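Local coordinates for protein MS5a (Brassica napus, PDB 6L77) that is of unknown function but is linked to meiosis and, through its cystatin-like folds, appears to enhance papain, at residues 122-127 and 168-173; 72-77 and 84-89; 162-167 and 191-196. All blocks are in the same frame, centred on the assembly; numbering follows the deposited sequence.

In the fold
All three contacts join antiparallel neighbours in one antiparallel sheet. Interactions 1 and 3 share strand 161-170: its C-terminal end receives the edge strand 124-127 in interaction 1, and its N-terminal half pairs with strand 186-195 in interaction 3. They touch where V167 packs beside L125 and Y126. Interaction 2 joins the two strands of a beta hairpin, its centre about 27 Å from that of interaction 3, on the opposite side of the chain's centre. It is partly buried, and its arginine binds a threonine hydroxyl. The other two are surface contacts with arginine-carboxylate salt bridges, one across the two segments and one within a strand. A beta bulge shifts the register in interactions 2 and 3.

Interaction 1 (122-127 and 168-173); sequences SRFLYK and VETEEN
R123 and E169 form a salt bridge across the edge of the sheet, where the short outermost strand 124-127 runs antiparallel to the end of strand 161-170. The arginine meets the carboxylate side-on: R123 NE lies 2.8 Å from E169 OE2, and R123 NH2 2.9 Å from E169 OE1 on its syn lone pair. The two flat groups are nearly coplanar, 17° apart. A bend at chi3 (63°) turns the guanidinium toward E169, whose chain is extended. One water ties E169 OE2 to F124 N and T170 O, linking the ion pair to both backbones. An alanine here would remove the guanidinium and is likely to leave the E169 carboxylate without its charge partner and freer to turn. Backbone bonds link T170 N to F124 O, Y126 N to V168 O (2.7 Å) and V168 N to Y126 O (2.9 Å). On the face of F124, Y126, V168 and T170, N173 CB makes a CH-pi contact over the F124 ring, 3.7 Å from its centroid. T170 OG1 approaches the Y126 ring edge, 3.5 Å from Y126 CE1, while its proton goes to E172 O; the Y126 hydroxyl bonds to V174 O. V179 of helix 176-181 packs here, and helix 115-119 touches R123 and L125. Main-chain bonds thus pair the strands, with the ion pair beside L125 on one face and the two rings against N173 and T170 on the other.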
ATOM      1  N   SER A 122      16.117   8.734  19.110  1.00 34.67           N
ATOM      2  CA  SER A 122      16.706   8.469  17.806  1.00 34.71           C
ATOM      3  C   SER A 122      15.696   7.914  16.819  1.00 32.02           C
ATOM      4  O   SER A 122      16.038   7.695  15.650  1.00 32.89           O
ATOM      5  CB  SER A 122      17.877   7.487  17.946  1.00 40.13           C
ATOM      6  OG  SER A 122      17.406   6.188  18.250  1.00 34.61           O
ATOM      7  N   ARG A 123      14.470   7.654  17.265  1.00 27.54           N
ATOM      8  CA  ARG A 123      13.425   7.087  16.428  1.00 26.37           C
ATOM      9  C   ARG A 123      12.256   8.064  16.339  1.00 25.38           C
ATOM     10  O   ARG A 123      11.901   8.710  17.329  1.00 30.26           O
ATOM     11  CB  ARG A 123      12.943   5.757  16.985  1.00 30.60           C
ATOM     12  CG  ARG A 123      14.005   4.670  16.965  1.00 37.21           C
ATOM     13  CD  ARG A 123      13.489   3.390  17.580  1.00 28.35           C
ATOM     14  NE  ARG A 123      12.371   2.810  16.836  1.00 28.85           N
ATOM     15  CZ  ARG A 123      11.776   1.682  17.206  1.00 31.22           C
ATOM     16  NH1 ARG A 123      12.207   1.058  18.302  1.00 32.69           N
ATOM     17  NH2 ARG A 123      10.764   1.192  16.515  1.00 30.68           N
ATOM     18  N   PHE A 124      11.654   8.159  15.154  1.00 24.29           N
ATOM     19  CA  PHE A 124      10.630   9.174  14.879  1.00 27.48           C
ATOM     20  C   PHE A 124       9.314   8.491  14.540  1.00 22.65           C
ATOM     21  O   PHE A 124       9.132   8.004  13.424  1.00 25.22           O
ATOM     22  CB  PHE A 124      11.123  10.092  13.770  1.00 24.60           C
ATOM     23  CG  PHE A 124      12.498  10.586  14.035  1.00 24.11           C
ATOM     24  CD1 PHE A 124      12.733  11.417  15.123  1.00 24.87           C
ATOM     25  CD2 PHE A 124      13.570  10.149  13.280  1.00 24.48           C
ATOM     26  CE1 PHE A 124      14.008  11.857  15.420  1.00 29.54           C
ATOM     27  CE2 PHE A 124      14.850  10.573  13.569  1.00 25.64           C
ATOM     28  CZ  PHE A 124      15.073  11.435  14.647  1.00 26.39           C
ATOM     29  N   LEU A 125       8.399   8.460  15.509  1.00 25.85           N
ATOM     30  CA  LEU A 125       7.130   7.752  15.384  1.00 25.43           C
ATOM     31  C   LEU A 125       5.970   8.737  15.450  1.00 22.02           C
ATOM     32  O   LEU A 125       5.978   9.662  16.263  1.00 22.49           O
ATOM     33  CB  LEU A 125       6.984   6.685  16.488  1.00 23.34           C
ATOM     34  CG  LEU A 125       7.897   5.468  16.264  1.00 31.69           C
ATOM     35  CD1 LEU A 125       9.267   5.712  16.856  1.00 33.80           C
ATOM     36  CD2 LEU A 125       7.284   4.208  16.856  1.00 36.46           C
ATOM     37  N   TYR A 126       4.977   8.529  14.592  1.00 21.28           N
ATOM     38  CA  TYR A 126       3.852   9.448  14.443  1.00 20.94           C
ATOM     39  C   TYR A 126       2.572   8.680  14.732  1.00 23.23           C
ATOM     40  O   TYR A 126       2.175   7.819  13.941  1.00 23.22           O
ATOM     41  CB  TYR A 126       3.832  10.054  13.034  1.00 20.06           C
ATOM     42  CG  TYR A 126       5.087  10.830  12.721  1.00 20.12           C
ATOM     43  CD1 TYR A 126       6.273  10.173  12.409  1.00 20.24           C
ATOM     44  CD2 TYR A 126       5.100  12.220  12.758  1.00 20.27           C
ATOM     45  CE1 TYR A 126       7.437  10.880  12.155  1.00 21.74           C
ATOM     46  CE2 TYR A 126       6.256  12.931  12.489  1.00 23.51           C
ATOM     47  CZ  TYR A 126       7.422  12.246  12.177  1.00 23.40           C
ATOM     48  OH  TYR A 126       8.596  12.929  11.918  1.00 22.31           O
ATOM     49  N   LYS A 127       1.944   8.981  15.869  1.00 21.84           N
ATOM     50  CA  LYS A 127       0.647   8.412  16.228  1.00 27.39           C
ATOM     51  C   LYS A 127      -0.434   9.183  15.484  1.00 26.83           C
ATOM     52  O   LYS A 127      -0.725  10.342  15.816  1.00 25.44           O
ATOM     53  CB  LYS A 127       0.399   8.482  17.734  1.00 26.25           C
ATOM     54  CG  LYS A 127       1.426   7.791  18.611  1.00 45.61           C
ATOM     55  CD  LYS A 127       0.984   7.825  20.082  1.00 51.24           C
ATOM     56  CE  LYS A 127       2.116   7.474  21.041  1.00 53.27           C
ATOM     57  NZ  LYS A 127       1.677   7.460  22.470  1.00 55.95           N
ATOM     58  N   VAL A 168       3.065   5.580  12.255  1.00 24.20           N
ATOM     59  CA  VAL A 168       4.035   5.585  11.164  1.00 22.04           C
ATOM     60  C   VAL A 168       5.402   5.939  11.727  1.00 21.48           C
ATOM     61  O   VAL A 168       5.522   6.859  12.543  1.00 23.02           O
ATOM     62  CB  VAL A 168       3.645   6.576  10.049  1.00 24.30           C
ATOM     63  CG1 VAL A 168       4.704   6.563   8.952  1.00 24.05           C
ATOM     64  CG2 VAL A 168       2.274   6.217   9.464  1.00 21.18           C
ATOM     65  N   GLU A 169       6.431   5.217  11.287  1.00 20.28           N
ATOM     66  CA  GLU A 169       7.802   5.489  11.690  1.00 24.13           C
ATOM     67  C   GLU A 169       8.612   5.893  10.467  1.00 23.61           C
ATOM     68  O   GLU A 169       8.536   5.242   9.412  1.00 20.13           O
ATOM     69  CB  GLU A 169       8.447   4.287  12.397  1.00 28.19           C
ATOM     70  CG  GLU A 169       9.903   4.556  12.795  1.00 28.35           C
ATOM     71  CD  GLU A 169      10.477   3.568  13.810  1.00 37.72           C
ATOM     72  OE1 GLU A 169       9.799   2.575  14.143  1.00 36.24           O
ATOM     73  OE2 GLU A 169      11.615   3.801  14.280  1.00 30.31           O
ATOM     74  N   THR A 170       9.375   6.973  10.609  1.00 21.20           N
ATOM     75  CA  THR A 170      10.261   7.473   9.570  1.00 25.36           C
ATOM     76  C   THR A 170      11.702   7.375  10.039  1.00 24.35           C
ATOM     77  O   THR A 170      11.987   7.187  11.223  1.00 29.52           O
ATOM     78  CB  THR A 170       9.959   8.935   9.209  1.00 26.20           C
ATOM     79  OG1 THR A 170      10.170   9.745  10.368  1.00 26.76           O
ATOM     80  CG2 THR A 170       8.516   9.093   8.727  1.00 28.39           C
ATOM     81  N   GLU A 171      12.607   7.549   9.077  1.00 27.41           N
ATOM     82  CA  GLU A 171      14.041   7.550   9.322  1.00 28.53           C
ATOM     83  C   GLU A 171      14.563   8.923   9.716  1.00 26.94           C
ATOM     84  O   GLU A 171      15.659   9.022  10.273  1.00 30.91           O
ATOM     85  CB  GLU A 171      14.764   7.048   8.059  1.00 37.10           C
ATOM     86  CG  GLU A 171      13.966   5.942   7.340  1.00 50.82           C
ATOM     87  CD  GLU A 171      14.601   5.441   6.042  1.00 56.53           C
ATOM     88  OE1 GLU A 171      15.377   6.187   5.405  1.00 55.33           O
ATOM     89  OE2 GLU A 171      14.310   4.288   5.658  1.00 57.05           O
ATOM     90  N   GLU A 172      13.786   9.976   9.461  1.00 23.06           N
ATOM     91  CA  GLU A 172      14.199  11.348   9.689  1.00 28.54           C
ATOM     92  C   GLU A 172      13.084  12.087  10.411  1.00 24.60           C
ATOM     93  O   GLU A 172      11.898  11.781  10.236  1.00 23.03           O
ATOM     94  CB  GLU A 172      14.502  12.074   8.377  1.00 42.12           C
ATOM     95  CG  GLU A 172      15.421  11.337   7.431  1.00 64.22           C
ATOM     96  CD  GLU A 172      15.356  11.906   6.028  1.00 83.75           C
ATOM     97  OE1 GLU A 172      14.551  12.839   5.799  1.00 84.80           O
ATOM     98  OE2 GLU A 172      16.105  11.418   5.154  1.00 92.86           O
ATOM     99  N   ASN A 173      13.485  13.076  11.200  1.00 23.88           N
ATOM    100  CA  ASN A 173      12.563  13.880  11.996  1.00 23.70           C
ATOM    101  C   ASN A 173      11.918  14.935  11.098  1.00 23.22           C
ATOM    102  O   ASN A 173      12.483  16.010  10.888  1.00 27.62           O
ATOM    103  CB  ASN A 173      13.312  14.518  13.157  1.00 24.89           C
ATOM    104  CG  ASN A 173      12.386  15.179  14.153  1.00 25.69           C
ATOM    105  OD1 ASN A 173      11.276  15.572  13.804  1.00 27.91           O
ATOM    106  ND2 ASN A 173      12.834  15.307  15.390  1.00 25.80           N
TER
HETATM  107  O   HOH W   1      12.885   6.091  13.355  1.00 33.20           O

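Interaction 2 (72-77 and 84-89)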
ATOM      1  N   ASN A  72       3.338  -1.231 -13.822  1.00 18.47           N
ATOM      2  CA  ASN A  72       4.107  -2.478 -13.822  1.00 21.96           C
ATOM      3  C   ASN A  72       4.518  -2.808 -12.390  1.00 24.02           C
ATOM      4  O   ASN A  72       5.089  -1.959 -11.698  1.00 20.03           O
ATOM      5  CB  ASN A  72       5.362  -2.379 -14.693  1.00 22.93           C
ATOM      6  CG  ASN A  72       5.053  -2.362 -16.184  1.00 35.78           C
ATOM      7  OD1 ASN A  72       3.900  -2.210 -16.607  1.00 43.16           O
ATOM      8  ND2 ASN A  72       6.092  -2.501 -16.989  1.00 41.69           N
ATOM      9  N   VAL A  73       4.234  -4.034 -11.954  1.00 20.62           N
ATOM     10  CA  VAL A  73       4.547  -4.496 -10.601  1.00 21.17           C
ATOM     11  C   VAL A  73       5.228  -5.850 -10.704  1.00 22.63           C
ATOM     12  O   VAL A  73       4.744  -6.729 -11.428  1.00 24.52           O
ATOM     13  CB  VAL A  73       3.289  -4.611  -9.714  1.00 21.91           C
ATOM     14  CG1 VAL A  73       3.598  -5.421  -8.435  1.00 21.69           C
ATOM     15  CG2 VAL A  73       2.759  -3.232  -9.343  1.00 18.52           C
ATOM     16  N   ASP A  74       6.349  -6.016  -9.997  1.00 23.79           N
ATOM     17  CA  ASP A  74       6.966  -7.326  -9.802  1.00 26.65           C
ATOM     18  C   ASP A  74       6.581  -7.845  -8.425  1.00 28.45           C
ATOM     19  O   ASP A  74       6.721  -7.131  -7.430  1.00 25.20           O
ATOM     20  CB  ASP A  74       8.488  -7.257  -9.922  1.00 26.66           C
ATOM     21  CG  ASP A  74       8.958  -7.147 -11.364  1.00 37.62           C
ATOM     22  OD1 ASP A  74       8.120  -7.222 -12.283  1.00 41.02           O
ATOM     23  OD2 ASP A  74      10.171  -6.975 -11.574  1.00 42.99           O
ATOM     24  N   GLN A  75       6.110  -9.086  -8.369  1.00 25.12           N
ATOM     25  CA  GLN A  75       5.545  -9.669  -7.161  1.00 24.67           C
ATOM     26  C   GLN A  75       6.416 -10.831  -6.716  1.00 26.42           C
ATOM     27  O   GLN A  75       6.792 -11.675  -7.534  1.00 25.81           O
ATOM     28  CB  GLN A  75       4.107 -10.137  -7.420  1.00 26.04           C
ATOM     29  CG  GLN A  75       3.472 -10.974  -6.321  1.00 25.53           C
ATOM     30  CD  GLN A  75       2.017 -11.321  -6.646  1.00 28.87           C
ATOM     31  OE1 GLN A  75       1.088 -10.688  -6.144  1.00 25.21           O
ATOM     32  NE2 GLN A  75       1.819 -12.322  -7.493  1.00 24.98           N
ATOM     33  N   ARG A  76       6.745 -10.872  -5.424  1.00 25.11           N
ATOM     34  CA  ARG A  76       7.658 -11.884  -4.913  1.00 29.53           C
ATOM     35  C   ARG A  76       7.025 -12.815  -3.893  1.00 31.85           C
ATOM     36  O   ARG A  76       7.691 -13.753  -3.447  1.00 33.20           O
ATOM     37  CB  ARG A  76       8.902 -11.229  -4.294  1.00 31.76           C
ATOM     38  CG  ARG A  76       9.785 -10.511  -5.298  1.00 36.95           C
ATOM     39  CD  ARG A  76      10.876  -9.705  -4.595  1.00 35.06           C
ATOM     40  NE  ARG A  76      10.342  -8.541  -3.880  1.00 28.72           N
ATOM     41  CZ  ARG A  76      10.093  -7.369  -4.454  1.00 31.28           C
ATOM     42  NH1 ARG A  76      10.318  -7.208  -5.753  1.00 28.03           N
ATOM     43  NH2 ARG A  76       9.617  -6.361  -3.737  1.00 23.81           N
ATOM     44  N   SER A  77       5.778 -12.583  -3.489  1.00 28.49           N
ATOM     45  CA  SER A  77       5.119 -13.509  -2.579  1.00 28.52           C
ATOM     46  C   SER A  77       3.623 -13.502  -2.853  1.00 28.60           C
ATOM     47  O   SER A  77       3.070 -12.508  -3.331  1.00 26.58           O
ATOM     48  CB  SER A  77       5.383 -13.164  -1.103  1.00 33.15           C
ATOM     49  OG  SER A  77       4.677 -14.048  -0.254  1.00 33.42           O
ATOM     50  N   THR A  84       7.198  -4.754  -5.870  1.00 22.35           N
ATOM     51  CA  THR A  84       7.751  -3.463  -6.266  1.00 20.04           C
ATOM     52  C   THR A  84       6.961  -2.910  -7.443  1.00 18.57           C
ATOM     53  O   THR A  84       6.760  -3.615  -8.442  1.00 20.66           O
ATOM     54  CB  THR A  84       9.232  -3.589  -6.663  1.00 24.52           C
ATOM     55  OG1 THR A  84       9.987  -4.100  -5.559  1.00 25.76           O
ATOM     56  CG2 THR A  84       9.802  -2.218  -7.079  1.00 22.89           C
ATOM     57  N   CYS A  85       6.531  -1.648  -7.333  1.00 18.13           N
ATOM     58  CA  CYS A  85       5.908  -0.924  -8.445  1.00 18.82           C
ATOM     59  C   CYS A  85       6.978  -0.091  -9.145  1.00 21.64           C
ATOM     60  O   CYS A  85       7.532   0.844  -8.553  1.00 20.14           O
ATOM     61  CB  CYS A  85       4.756  -0.043  -7.959  1.00 15.96           C
ATOM     62  SG  CYS A  85       3.982   0.935  -9.285  1.00 22.09           S
ATOM     63  N   TYR A  86       7.260  -0.424 -10.407  1.00 19.89           N
ATOM     64  CA  TYR A  86       8.349   0.185 -11.171  1.00 21.91           C
ATOM     65  C   TYR A  86       7.891   1.282 -12.119  1.00 22.61           C
ATOM     66  O   TYR A  86       8.649   2.217 -12.382  1.00 25.46           O
ATOM     67  CB  TYR A  86       9.077  -0.878 -12.008  1.00 29.60           C
ATOM     68  CG  TYR A  86       9.895  -1.843 -11.198  1.00 31.91           C
ATOM     69  CD1 TYR A  86      11.174  -1.506 -10.764  1.00 33.90           C
ATOM     70  CD2 TYR A  86       9.399  -3.105 -10.876  1.00 38.75           C
ATOM     71  CE1 TYR A  86      11.942  -2.394 -10.023  1.00 27.97           C
ATOM     72  CE2 TYR A  86      10.158  -3.998 -10.129  1.00 39.12           C
ATOM     73  CZ  TYR A  86      11.431  -3.636  -9.709  1.00 35.93           C
ATOM     74  OH  TYR A  86      12.183  -4.524  -8.968  1.00 34.01           O
ATOM     75  N   ILE A  87       6.693   1.159 -12.662  1.00 18.22           N
ATOM     76  CA  ILE A  87       6.165   2.065 -13.678  1.00 23.91           C
ATOM     77  C   ILE A  87       4.752   2.403 -13.264  1.00 20.92           C
ATOM     78  O   ILE A  87       4.008   1.517 -12.839  1.00 17.40           O
ATOM     79  CB  ILE A  87       6.156   1.411 -15.081  1.00 24.75           C
ATOM     80  CG1 ILE A  87       7.566   0.989 -15.504  1.00 27.16           C
ATOM     81  CG2 ILE A  87       5.483   2.320 -16.114  1.00 23.65           C
ATOM     82  CD1 ILE A  87       8.383   2.089 -16.134  1.00 34.47           C
ATOM     83  N   SER A  88       4.364   3.675 -13.405  1.00 18.52           N
ATOM     84  CA  SER A  88       2.983   4.057 -13.109  1.00 17.71           C
ATOM     85  C   SER A  88       2.799   5.440 -13.744  1.00 19.76           C
ATOM     86  O   SER A  88       3.170   6.451 -13.151  1.00 18.57           O
ATOM     87  CB  SER A  88       2.698   4.084 -11.616  1.00 19.02           C
ATOM     88  OG  SER A  88       3.502   5.064 -10.958  1.00 19.39           O
ATOM     89  N   ARG A  89       2.272   5.464 -14.964  1.00 18.36           N
ATOM     90  CA  ARG A  89       2.268   6.716 -15.713  1.00 17.28           C
ATOM     91  C   ARG A  89       1.250   6.620 -16.839  1.00 17.86           C
ATOM     92  O   ARG A  89       0.890   5.511 -17.265  1.00 19.20           O
ATOM     93  CB  ARG A  89       3.657   7.008 -16.294  1.00 23.13           C
ATOM     94  CG  ARG A  89       4.086   5.931 -17.252  1.00 25.75           C
ATOM     95  CD  ARG A  89       5.501   6.094 -17.739  1.00 37.05           C
ATOM     96  NE  ARG A  89       5.818   4.997 -18.645  1.00 40.09           N
ATOM     97  CZ  ARG A  89       7.050   4.651 -19.005  1.00 51.86           C
ATOM     98  NH1 ARG A  89       8.097   5.322 -18.537  1.00 52.65           N
ATOM     99  NH2 ARG A  89       7.234   3.626 -19.827  1.00 48.64           N
TER
HETATM  100  O   HOH W   2      11.733  -7.131  -9.432  1.00 50.23           O
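N72 pairs with I87 in the antiparallel beta hairpin of strands 65-75 and 82-88, where the axes of 72-75 and 84-88 approach to 4.7 Å. A beta bulge shifts the register by one: N72 N bonds to I87 O and Y86 N to N72 O, yet V73 faces C85. D74 and T84 bond to each other through both N-H groups. I87 N, in the bulge, is buried without a partner in the model. On the face of V73 and C85, V73 CG2 lies 4.0 Å from C85 CB, and both residues pack on helix 12-29, consistent with a cystatin-like sheet wrapped round its helix. Just after strand 72-75, R76 bends back at chi3 (-70°) and grips T84 end-on: R76 NH2 is 2.9 Å and R76 NH1 3.1 Å from T84 OG1, the oxygen near the guanidinium plane. R76 NE forms a salt bridge with D82, and T84 OG1 also bonds to F102 O. The D74 carboxylate stands across Y86, its plane 63° from the ring, with D74 OD2 3.3 Å from Y86 CE2. The Y86 hydroxyl bonds to F102 N, and a water lies 2.7 Å from both Y86 OH and D74 OD2.

Interaction 3 (162-167 and 191-196); sequences KILDVV and RYDQDL
L164 and D165 both face R191 in a classic beta bulge, which sets the backbone bonding between the antiparallel strands 161-170 and 186-195. R191 O accepts two N-H groups, from L164 N at 2.8 Å and, less closely, from D165 N at 3.2 Å; the first donor lies in the carbonyl plane and the second is tilted from it. R191 N returns a bond to D165 O. Toward the start of strand 161-170 and the end of 186-195, K162 and D193 exchange two backbone bonds, and between these pairs I163 faces Y192 without any.

The charged interaction runs along strand 186-195. R191 reaches D193, two residues on, after bending at chi2 (76°), which carries the guanidinium along the strand. R191 NH2 lies 2.8 Å from D193 OD1 in a fairly straight hydrogen bond (160°) that is part of a salt bridge, and R191 NH1 adds a weak bond to the same oxygen, which approaches in the guanidinium plane but is met from above its own carboxylate plane.

Apolar contact comes from L164, the extra residue of the bulge. Its CD1 covers one face of the R191 guanidinium, 3.6 Å from R191 NH2, and also touches D193, 3.4 Å from D193 OD2. The D165 and R191 side chains meet at their CB atoms, and W112 touches both.

On the face of I163 and Y192, Y192 CB lies 3.4 Å from K162 O, while the tyrosine ring leads away to stack on H204 and touch M143 and F147 of helix 138-150.

The bulge therefore does two things: it gives one carbonyl two donors, and it brings a leucine methyl over the ion pair, which would probably shield one side of the pair from water.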
ATOM      1  N   LYS A 162     -12.280  -1.831   9.501  1.00 32.38           N
ATOM      2  CA  LYS A 162     -12.392  -0.547  10.186  1.00 33.83           C
ATOM      3  C   LYS A 162     -11.081  -0.234  10.889  1.00 34.35           C
ATOM      4  O   LYS A 162     -10.673  -0.970  11.792  1.00 32.48           O
ATOM      5  CB  LYS A 162     -13.541  -0.567  11.197  1.00 37.33           C
ATOM      6  CG  LYS A 162     -13.616   0.681  12.055  1.00 47.02           C
ATOM      7  CD  LYS A 162     -14.742   0.588  13.060  1.00 52.47           C
ATOM      8  CE  LYS A 162     -14.820   1.841  13.907  1.00 57.72           C
ATOM      9  NZ  LYS A 162     -15.790   1.680  15.025  1.00 61.49           N
ATOM     10  N   ILE A 163     -10.443   0.873  10.510  1.00 28.97           N
ATOM     11  CA  ILE A 163      -9.169   1.248  11.121  1.00 26.25           C
ATOM     12  C   ILE A 163      -9.394   1.758  12.538  1.00 32.09           C
ATOM     13  O   ILE A 163     -10.263   2.605  12.784  1.00 36.02           O
ATOM     14  CB  ILE A 163      -8.451   2.304  10.270  1.00 26.06           C
ATOM     15  CG1 ILE A 163      -8.160   1.764   8.870  1.00 25.32           C
ATOM     16  CG2 ILE A 163      -7.168   2.729  10.952  1.00 29.39           C
ATOM     17  CD1 ILE A 163      -7.538   2.783   7.944  1.00 27.48           C
ATOM     18  N   LEU A 164      -8.600   1.255  13.483  1.00 30.33           N
ATOM     19  CA  LEU A 164      -8.685   1.703  14.869  1.00 29.84           C
ATOM     20  C   LEU A 164      -7.505   2.549  15.308  1.00 35.69           C
ATOM     21  O   LEU A 164      -7.684   3.446  16.137  1.00 33.59           O
ATOM     22  CB  LEU A 164      -8.799   0.507  15.820  1.00 32.26           C
ATOM     23  CG  LEU A 164      -9.998  -0.414  15.605  1.00 37.49           C
ATOM     24  CD1 LEU A 164      -9.948  -1.562  16.593  1.00 40.12           C
ATOM     25  CD2 LEU A 164     -11.289   0.363  15.753  1.00 41.63           C
ATOM     26  N   ASP A 165      -6.311   2.295  14.773  1.00 28.65           N
ATOM     27  CA  ASP A 165      -5.113   2.992  15.219  1.00 28.03           C
ATOM     28  C   ASP A 165      -4.049   2.836  14.146  1.00 27.70           C
ATOM     29  O   ASP A 165      -3.974   1.790  13.490  1.00 26.07           O
ATOM     30  CB  ASP A 165      -4.619   2.434  16.561  1.00 31.28           C
ATOM     31  CG  ASP A 165      -3.591   3.327  17.227  1.00 51.86           C
ATOM     32  OD1 ASP A 165      -3.396   4.474  16.757  1.00 59.31           O
ATOM     33  OD2 ASP A 165      -2.983   2.876  18.225  1.00 53.60           O
ATOM     34  N   VAL A 166      -3.252   3.884  13.945  1.00 22.57           N
ATOM     35  CA  VAL A 166      -2.194   3.876  12.937  1.00 22.79           C
ATOM     36  C   VAL A 166      -0.983   4.579  13.531  1.00 23.56           C
ATOM     37  O   VAL A 166      -1.116   5.659  14.110  1.00 22.58           O
ATOM     38  CB  VAL A 166      -2.617   4.567  11.623  1.00 24.98           C
ATOM     39  CG1 VAL A 166      -1.456   4.602  10.633  1.00 24.72           C
ATOM     40  CG2 VAL A 166      -3.806   3.865  10.992  1.00 24.45           C
ATOM     41  N   VAL A 167       0.188   3.966  13.401  1.00 22.00           N
ATOM     42  CA  VAL A 167       1.448   4.589  13.786  1.00 24.56           C
ATOM     43  C   VAL A 167       2.380   4.487  12.588  1.00 25.39           C
ATOM     44  O   VAL A 167       2.462   3.431  11.961  1.00 22.31           O
ATOM     45  CB  VAL A 167       2.066   3.906  15.025  1.00 28.99           C
ATOM     46  CG1 VAL A 167       3.496   4.389  15.269  1.00 24.32           C
ATOM     47  CG2 VAL A 167       1.188   4.148  16.254  1.00 24.77           C
ATOM     48  N   ARG A 191      -3.705  -1.005  13.054  1.00 26.85           N
ATOM     49  CA  ARG A 191      -4.572  -1.816  13.894  1.00 27.67           C
ATOM     50  C   ARG A 191      -5.993  -1.680  13.355  1.00 30.78           C
ATOM     51  O   ARG A 191      -6.524  -0.565  13.294  1.00 29.22           O
ATOM     52  CB  ARG A 191      -4.474  -1.358  15.350  1.00 28.57           C
ATOM     53  CG  ARG A 191      -5.511  -1.959  16.291  1.00 30.46           C
ATOM     54  CD  ARG A 191      -5.217  -3.405  16.672  1.00 31.72           C
ATOM     55  NE  ARG A 191      -6.248  -3.874  17.591  1.00 37.42           N
ATOM     56  CZ  ARG A 191      -7.446  -4.313  17.214  1.00 38.03           C
ATOM     57  NH1 ARG A 191      -8.329  -4.686  18.125  1.00 46.17           N
ATOM     58  NH2 ARG A 191      -7.762  -4.384  15.927  1.00 40.66           N
ATOM     59  N   TYR A 192      -6.600  -2.799  12.945  1.00 27.14           N
ATOM     60  CA  TYR A 192      -7.929  -2.705  12.354  1.00 33.20           C
ATOM     61  C   TYR A 192      -8.771  -3.917  12.721  1.00 34.17           C
ATOM     62  O   TYR A 192      -8.246  -5.002  12.995  1.00 32.25           O
ATOM     63  CB  TYR A 192      -7.851  -2.534  10.830  1.00 30.16           C
ATOM     64  CG  TYR A 192      -7.294  -3.721  10.051  1.00 30.25           C
ATOM     65  CD1 TYR A 192      -5.919  -3.918   9.922  1.00 25.28           C
ATOM     66  CD2 TYR A 192      -8.146  -4.621   9.416  1.00 28.69           C
ATOM     67  CE1 TYR A 192      -5.408  -4.994   9.183  1.00 25.46           C
ATOM     68  CE2 TYR A 192      -7.648  -5.694   8.685  1.00 29.89           C
ATOM     69  CZ  TYR A 192      -6.276  -5.873   8.566  1.00 27.40           C
ATOM     70  OH  TYR A 192      -5.780  -6.948   7.841  1.00 28.99           O
ATOM     71  N   ASP A 193     -10.090  -3.715  12.733  1.00 31.01           N
ATOM     72  CA  ASP A 193     -11.051  -4.779  12.996  1.00 36.25           C
ATOM     73  C   ASP A 193     -11.741  -5.193  11.704  1.00 37.25           C
ATOM     74  O   ASP A 193     -12.013  -4.360  10.835  1.00 34.83           O
ATOM     75  CB  ASP A 193     -12.110  -4.351  14.017  1.00 36.07           C
ATOM     76  CG  ASP A 193     -11.615  -4.437  15.443  1.00 45.32           C
ATOM     77  OD1 ASP A 193     -10.517  -4.988  15.666  1.00 49.35           O
ATOM     78  OD2 ASP A 193     -12.331  -3.948  16.345  1.00 52.57           O
ATOM     79  N   GLN A 194     -12.004  -6.488  11.585  1.00 37.29           N
ATOM     80  CA  GLN A 194     -12.775  -7.056  10.489  1.00 36.03           C
ATOM     81  C   GLN A 194     -14.137  -7.459  11.036  1.00 40.53           C
ATOM     82  O   GLN A 194     -14.224  -8.315  11.924  1.00 38.72           O
ATOM     83  CB  GLN A 194     -12.052  -8.261   9.887  1.00 40.54           C
ATOM     84  CG  GLN A 194     -12.900  -9.100   8.935  1.00 40.84           C
ATOM     85  CD  GLN A 194     -12.297 -10.465   8.697  1.00 45.41           C
ATOM     86  OE1 GLN A 194     -11.245 -10.789   9.256  1.00 39.48           O
ATOM     87  NE2 GLN A 194     -12.956 -11.278   7.872  1.00 44.42           N
ATOM     88  N   ASP A 195     -15.193  -6.844  10.512  1.00 41.25           N
ATOM     89  CA  ASP A 195     -16.538  -7.135  10.993  1.00 44.20           C
ATOM     90  C   ASP A 195     -16.936  -8.572  10.659  1.00 47.86           C
ATOM     91  O   ASP A 195     -16.784  -9.019   9.519  1.00 51.27           O
ATOM     92  CB  ASP A 195     -17.527  -6.148  10.377  1.00 44.78           C
ATOM     93  CG  ASP A 195     -18.911  -6.260  10.978  1.00 57.84           C
ATOM     94  OD1 ASP A 195     -19.081  -6.980  11.986  1.00 60.85           O
ATOM     95  OD2 ASP A 195     -19.829  -5.618  10.434  1.00 63.04           O
ATOM     96  N   LEU A 196     -17.457  -9.293  11.649  1.00 53.48           N
ATOM     97  CA  LEU A 196     -17.872 -10.686  11.447  1.00 59.02           C
ATOM     98  C   LEU A 196     -19.378 -10.907  11.629  1.00 62.39           C
ATOM     99  O   LEU A 196     -20.176  -9.972  11.567  1.00 61.36           O
ATOM    100  CB  LEU A 196     -17.113 -11.614  12.400  1.00 56.01           C
ATOM    101  CG  LEU A 196     -15.599 -11.734  12.232  1.00 53.87           C
ATOM    102  CD1 LEU A 196     -15.056 -12.875  13.079  1.00 56.88           C
ATOM    103  CD2 LEU A 196     -15.226 -11.914  10.768  1.00 52.07           C
TER